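Local structure of DegQ (Legionella pneumophila, 4YO1) at residues T122-L127 with I214-A219; G140-L145 with I234-A239. The protein probably acts as a periplasmic serine endopeptidase with chaperone activity, here seen as a fragment with the trypsin-like protease domain and one PDZ domain. The protein carries 1 engineered substitution. One frame throughout, in Å; residues are numbered along the deposited sequence.

Contact 1. Residues T122-L127 with I214-A219; sequences TDLAVL and IGINTA
L124 and I216 make the apolar part of this contact. L124 CD2 lies 3.8 Å from I216 CG2, and the two side chains pass each other at a slant. L124 leaves its backbone at an angle to the other segment, but CG anti to the carbonyl carbon (chi1 -68°) lets its methyl end reach I216. I216 uses its short branch, while its long branch leads away. I234, A239 and V242 also pack on L124.

T218 adds a looser van der Waals touch: its CG2 methyl lies 4.1 Å from the backbone O of T122. Its OG1 is hydrogen-bonded to F232 O, in the next strand.

The polar groups do not pair across the contact. D123 sets off toward the other segment, near T218 and A219. Its OD2 stays 4.4 Å from T218 CB and 4.3 Å from A219 N, too far to bond. D123 OD1 is instead hydrogen-bonded to the backbone N of H93, and T122 OG1 is hydrogen-bonded to D119.

Strand 124-128 belongs to the first barrel of the trypsin-like fold and strand 213-217 to the second. D123 is the predicted aspartate of the charge relay, with H93; its predicted third member is replaced by the engineered A202, close to A219. The two barrels thus meet here through buried van der Waals packing, and D123 takes its hydrogen bond from the H93 side.

Contact 2. Residues G140-L145 with I234-A239; sequences GDSDKL and IPINMA. With CD (cadmium ion), chain C.
N237 meets three consecutive residues, D141, S142 and D143. Its amide ND2 donates to D141 OD1 in a nearly straight bond (165°), close to the amide plane. It reaches the carboxylate on the syn side, 30° out of that plane. A second, weak bond runs from ND2 to D143 OD1 at 2.8 Å, bent to 125°. The backbone N of N237 donates to S142 OG at 3.2 Å. The amide is turned steeply against both carboxylates.

Van der Waals contacts flank these bonds. S142 CB lies 3.6 Å from P235 CB, and I236 CG2 lies 3.7 Å from G140 O.

Further out, an Asx turn shapes the loop. D141 OD1 also accepts from D143 N at 2.7 Å, on the carboxylate face opposite to that used by N237. D141 to K144 form a type I beta turn. P235 is the N-cap residue of helix 236-249.

D143 OD2 binds a cadmium ion at 2.5 Å, and Q288 of the PDZ domain is the other protein ligand. The D143 carboxylate thus binds the metal with one oxygen and reaches N237 only weakly with the other. The chemistry implies a polar surface site in which one asparagine ties the loop to the first helical turn, while the cadmium joins that loop to the PDZ domain.

How the contacts relate
The segments follow in the order 122-127, 140-145, 214-219, 234-239, so the two contacts cross. Contact 1 closes a loop of 86 residues, which begins in the first barrel and ends at strand 213-217 of the second. Contact 2 opens inside that loop and closes beyond it, where strand 231-235 runs into helix 236-249. Strands 213-217 and 231-235 are antiparallel neighbours, and probable backbone hydrogen bonds I216 O–I234 N and I214 O–I236 N join the contacts directly. T122 also packs on I234, and I214 on L145. Together they tie both barrels, the segment leading from one to the other, and the start of the helix.

Contact 1. Residues T122-L127 with I214-A219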
loop_
_atom_site.group_PDB
_atom_site.type_symbol
_atom_site.label_atom_id
_atom_site.label_comp_id
_atom_site.label_asym_id
_atom_site.label_seq_id
_atom_site.Cartn_x
_atom_site.Cartn_y
_atom_site.Cartn_z
ATOM N N THR A 122 -23.834 -10.637 1.521
ATOM C CA THR A 122 -22.548 -10.619 0.822
ATOM C C THR A 122 -22.327 -9.298 0.078
ATOM O O THR A 122 -21.284 -9.102 -0.551
ATOM C CB THR A 122 -22.417 -11.776 -0.198
ATOM O OG1 THR A 122 -23.371 -11.595 -1.251
ATOM C CG2 THR A 122 -22.645 -13.116 0.467
ATOM N N ASP A 123 -23.312 -8.403 0.156
ATOM C CA ASP A 123 -23.325 -7.163 -0.621
ATOM C C ASP A 123 -23.101 -7.425 -2.101
ATOM O O ASP A 123 -22.224 -6.832 -2.724
ATOM C CB ASP A 123 -22.301 -6.153 -0.099
ATOM C CG ASP A 123 -22.450 -4.779 -0.754
ATOM O OD1 ASP A 123 -23.558 -4.468 -1.246
ATOM O OD2 ASP A 123 -21.462 -4.014 -0.788
ATOM N N LEU A 124 -23.897 -8.317 -2.665
ATOM C CA LEU A 124 -23.756 -8.641 -4.070
ATOM C C LEU A 124 -25.093 -8.505 -4.775
ATOM O O LEU A 124 -26.147 -8.694 -4.169
ATOM C CB LEU A 124 -23.202 -10.060 -4.248
ATOM C CG LEU A 124 -21.753 -10.303 -3.809
ATOM C CD1 LEU A 124 -21.398 -11.791 -3.845
ATOM C CD2 LEU A 124 -20.788 -9.496 -4.670
ATOM N N ALA A 125 -25.039 -8.168 -6.055
ATOM C CA ALA A 125 -26.241 -8.047 -6.855
ATOM C C ALA A 125 -25.962 -8.466 -8.292
ATOM O O ALA A 125 -24.825 -8.361 -8.765
ATOM C CB ALA A 125 -26.768 -6.630 -6.797
ATOM N N VAL A 126 -26.998 -8.949 -8.975
ATOM C CA VAL A 126 -26.841 -9.473 -10.325
ATOM C C VAL A 126 -27.668 -8.667 -11.316
ATOM O O VAL A 126 -28.836 -8.369 -11.061
ATOM C CB VAL A 126 -27.299 -10.939 -10.419
ATOM C CG1 VAL A 126 -26.973 -11.498 -11.794
ATOM C CG2 VAL A 126 -26.651 -11.777 -9.329
ATOM N N LEU A 127 -27.066 -8.318 -12.447
ATOM C CA LEU A 127 -27.762 -7.547 -13.468
ATOM C C LEU A 127 -27.704 -8.272 -14.806
ATOM O O LEU A 127 -26.759 -9.016 -15.075
ATOM C CB LEU A 127 -27.136 -6.157 -13.615
ATOM C CG LEU A 127 -26.802 -5.355 -12.354
ATOM C CD1 LEU A 127 -26.035 -4.104 -12.718
ATOM C CD2 LEU A 127 -28.040 -4.997 -11.559
ATOM N N ILE A 214 -10.612 -14.061 -8.749
ATOM C CA ILE A 214 -10.763 -14.815 -7.505
ATOM C C ILE A 214 -11.717 -14.186 -6.507
ATOM O O ILE A 214 -11.978 -14.770 -5.458
ATOM C CB ILE A 214 -9.422 -15.027 -6.795
ATOM C CG1 ILE A 214 -8.581 -13.756 -6.871
ATOM C CG2 ILE A 214 -8.687 -16.180 -7.424
ATOM C CD1 ILE A 214 -8.020 -13.346 -5.570
ATOM N N GLY A 215 -12.239 -13.007 -6.821
ATOM C CA GLY A 215 -13.120 -12.335 -5.889
ATOM C C GLY A 215 -13.742 -11.055 -6.397
ATOM O O GLY A 215 -13.264 -10.457 -7.367
ATOM N N ILE A 216 -14.813 -10.636 -5.729
ATOM C CA ILE A 216 -15.517 -9.401 -6.071
ATOM C C ILE A 216 -15.365 -8.336 -4.981
ATOM O O ILE A 216 -15.646 -8.595 -3.816
ATOM C CB ILE A 216 -17.009 -9.670 -6.308
ATOM C CG1 ILE A 216 -17.196 -10.672 -7.452
ATOM C CG2 ILE A 216 -17.734 -8.374 -6.627
ATOM C CD1 ILE A 216 -16.754 -10.143 -8.808
ATOM N N ASN A 217 -14.929 -7.142 -5.365
ATOM C CA ASN A 217 -14.621 -6.105 -4.384
ATOM C C ASN A 217 -15.856 -5.613 -3.644
ATOM O O ASN A 217 -16.942 -5.569 -4.205
ATOM C CB ASN A 217 -13.899 -4.939 -5.055
ATOM C CG ASN A 217 -12.659 -5.382 -5.801
ATOM O OD1 ASN A 217 -12.094 -6.439 -5.512
ATOM N ND2 ASN A 217 -12.224 -4.573 -6.766
ATOM N N THR A 218 -15.702 -5.253 -2.378
ATOM C CA THR A 218 -16.813 -4.652 -1.648
ATOM C C THR A 218 -16.397 -3.362 -0.967
ATOM O O THR A 218 -15.228 -2.997 -0.971
ATOM C CB THR A 218 -17.371 -5.575 -0.565
ATOM O OG1 THR A 218 -16.310 -5.991 0.297
ATOM C CG2 THR A 218 -18.004 -6.793 -1.176
ATOM N N ALA A 219 -17.359 -2.686 -0.354
ATOM C CA ALA A 219 -17.102 -1.414 0.313
ATOM C C ALA A 219 -16.994 -1.598 1.827
ATOM O O ALA A 219 -17.655 -2.460 2.392
ATOM C CB ALA A 219 -18.205 -0.432 -0.016
#

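Contact 2. Residues G140-L145 with I234-A239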
loop_
_atom_site.group_PDB
_atom_site.type_symbol
_atom_site.label_atom_id
_atom_site.label_comp_id
_atom_site.label_asym_id
_atom_site.label_seq_id
_atom_site.Cartn_x
_atom_site.Cartn_y
_atom_site.Cartn_z
ATOM N N GLY A 140 -10.925 -17.961 -11.665
ATOM C CA GLY A 140 -10.243 -18.985 -10.899
ATOM C C GLY A 140 -11.019 -19.639 -9.766
ATOM O O GLY A 140 -12.239 -19.542 -9.678
ATOM N N ASP A 141 -10.294 -20.332 -8.897
ATOM C CA ASP A 141 -10.905 -20.959 -7.735
ATOM C C ASP A 141 -10.403 -20.291 -6.464
ATOM O O ASP A 141 -9.198 -20.224 -6.214
ATOM C CB ASP A 141 -10.592 -22.458 -7.699
ATOM C CG ASP A 141 -11.389 -23.206 -6.632
ATOM O OD1 ASP A 141 -11.946 -22.559 -5.717
ATOM O OD2 ASP A 141 -11.458 -24.451 -6.704
ATOM N N SER A 142 -11.337 -19.811 -5.655
ATOM C CA SER A 142 -10.988 -19.173 -4.397
ATOM C C SER A 142 -10.529 -20.191 -3.347
ATOM O O SER A 142 -10.040 -19.823 -2.276
ATOM C CB SER A 142 -12.167 -18.356 -3.884
ATOM O OG SER A 142 -13.370 -19.091 -3.990
ATOM N N ASP A 143 -10.674 -21.476 -3.659
ATOM C CA ASP A 143 -10.204 -22.512 -2.750
ATOM C C ASP A 143 -8.684 -22.616 -2.785
ATOM O O ASP A 143 -8.051 -22.940 -1.783
ATOM C CB ASP A 143 -10.852 -23.857 -3.074
ATOM C CG ASP A 143 -12.346 -23.838 -2.859
ATOM O OD1 ASP A 143 -12.844 -22.793 -2.383
ATOM O OD2 ASP A 143 -13.020 -24.858 -3.145
ATOM N N LYS A 144 -8.104 -22.330 -3.945
ATOM C CA LYS A 144 -6.657 -22.387 -4.104
ATOM C C LYS A 144 -5.990 -21.179 -3.460
ATOM O O LYS A 144 -4.776 -21.150 -3.294
ATOM C CB LYS A 144 -6.279 -22.486 -5.586
ATOM C CG LYS A 144 -6.316 -23.905 -6.147
ATOM C CD LYS A 144 -7.013 -23.968 -7.509
ATOM C CE LYS A 144 -6.316 -23.123 -8.587
ATOM N NZ LYS A 144 -5.062 -23.749 -9.124
ATOM N N LEU A 145 -6.803 -20.190 -3.097
ATOM C CA LEU A 145 -6.323 -18.943 -2.506
ATOM C C LEU A 145 -5.701 -19.134 -1.124
ATOM O O LEU A 145 -6.271 -19.776 -0.241
ATOM C CB LEU A 145 -7.465 -17.940 -2.377
ATOM C CG LEU A 145 -7.459 -16.669 -3.220
ATOM C CD1 LEU A 145 -8.394 -15.663 -2.583
ATOM C CD2 LEU A 145 -6.070 -16.088 -3.347
ATOM N N ILE A 234 -15.354 -10.813 -1.744
ATOM C CA ILE A 234 -16.108 -12.042 -1.565
ATOM C C ILE A 234 -15.556 -13.090 -2.516
ATOM O O ILE A 234 -15.554 -12.869 -3.729
ATOM C CB ILE A 234 -17.603 -11.819 -1.862
ATOM C CG1 ILE A 234 -18.190 -10.761 -0.916
ATOM C CG2 ILE A 234 -18.368 -13.119 -1.733
ATOM C CD1 ILE A 234 -18.429 -11.255 0.511
ATOM N N PRO A 235 -15.085 -14.233 -1.970
ATOM C CA PRO A 235 -14.450 -15.297 -2.757
ATOM C C PRO A 235 -15.366 -15.698 -3.897
ATOM O O PRO A 235 -16.536 -15.981 -3.651
ATOM C CB PRO A 235 -14.342 -16.445 -1.762
ATOM C CG PRO A 235 -14.377 -15.801 -0.434
ATOM C CD PRO A 235 -15.290 -14.638 -0.573
ATOM N N ILE A 236 -14.848 -15.704 -5.120
ATOM C CA ILE A 236 -15.674 -15.890 -6.310
ATOM C C ILE A 236 -16.483 -17.193 -6.309
ATOM O O ILE A 236 -17.506 -17.293 -6.982
ATOM C CB ILE A 236 -14.836 -15.777 -7.608
ATOM C CG1 ILE A 236 -15.740 -15.724 -8.847
ATOM C CG2 ILE A 236 -13.829 -16.890 -7.699
ATOM C CD1 ILE A 236 -16.570 -14.445 -8.951
ATOM N N ASN A 237 -16.047 -18.191 -5.550
ATOM C CA ASN A 237 -16.845 -19.401 -5.439
ATOM C C ASN A 237 -18.175 -19.050 -4.808
ATOM O O ASN A 237 -19.228 -19.298 -5.379
ATOM C CB ASN A 237 -16.125 -20.467 -4.617
ATOM C CG ASN A 237 -15.008 -21.134 -5.385
ATOM O OD1 ASN A 237 -14.983 -21.102 -6.615
ATOM N ND2 ASN A 237 -14.077 -21.740 -4.668
ATOM N N MET A 238 -18.107 -18.446 -3.633
ATOM C CA MET A 238 -19.282 -17.964 -2.927
ATOM C C MET A 238 -20.084 -16.997 -3.783
ATOM O O MET A 238 -21.311 -17.042 -3.802
ATOM C CB MET A 238 -18.834 -17.262 -1.652
ATOM C CG MET A 238 -19.931 -16.733 -0.767
ATOM S SD MET A 238 -19.269 -16.457 0.886
ATOM C CE MET A 238 -20.792 -16.250 1.808
ATOM N N ALA A 239 -19.385 -16.119 -4.491
ATOM C CA ALA A 239 -20.047 -15.140 -5.344
ATOM C C ALA A 239 -20.877 -15.828 -6.416
ATOM O O ALA A 239 -22.037 -15.474 -6.638
ATOM C CB ALA A 239 -19.035 -14.221 -5.971
HETATM CD CD CD C . -15.338 -25.376 -2.446
#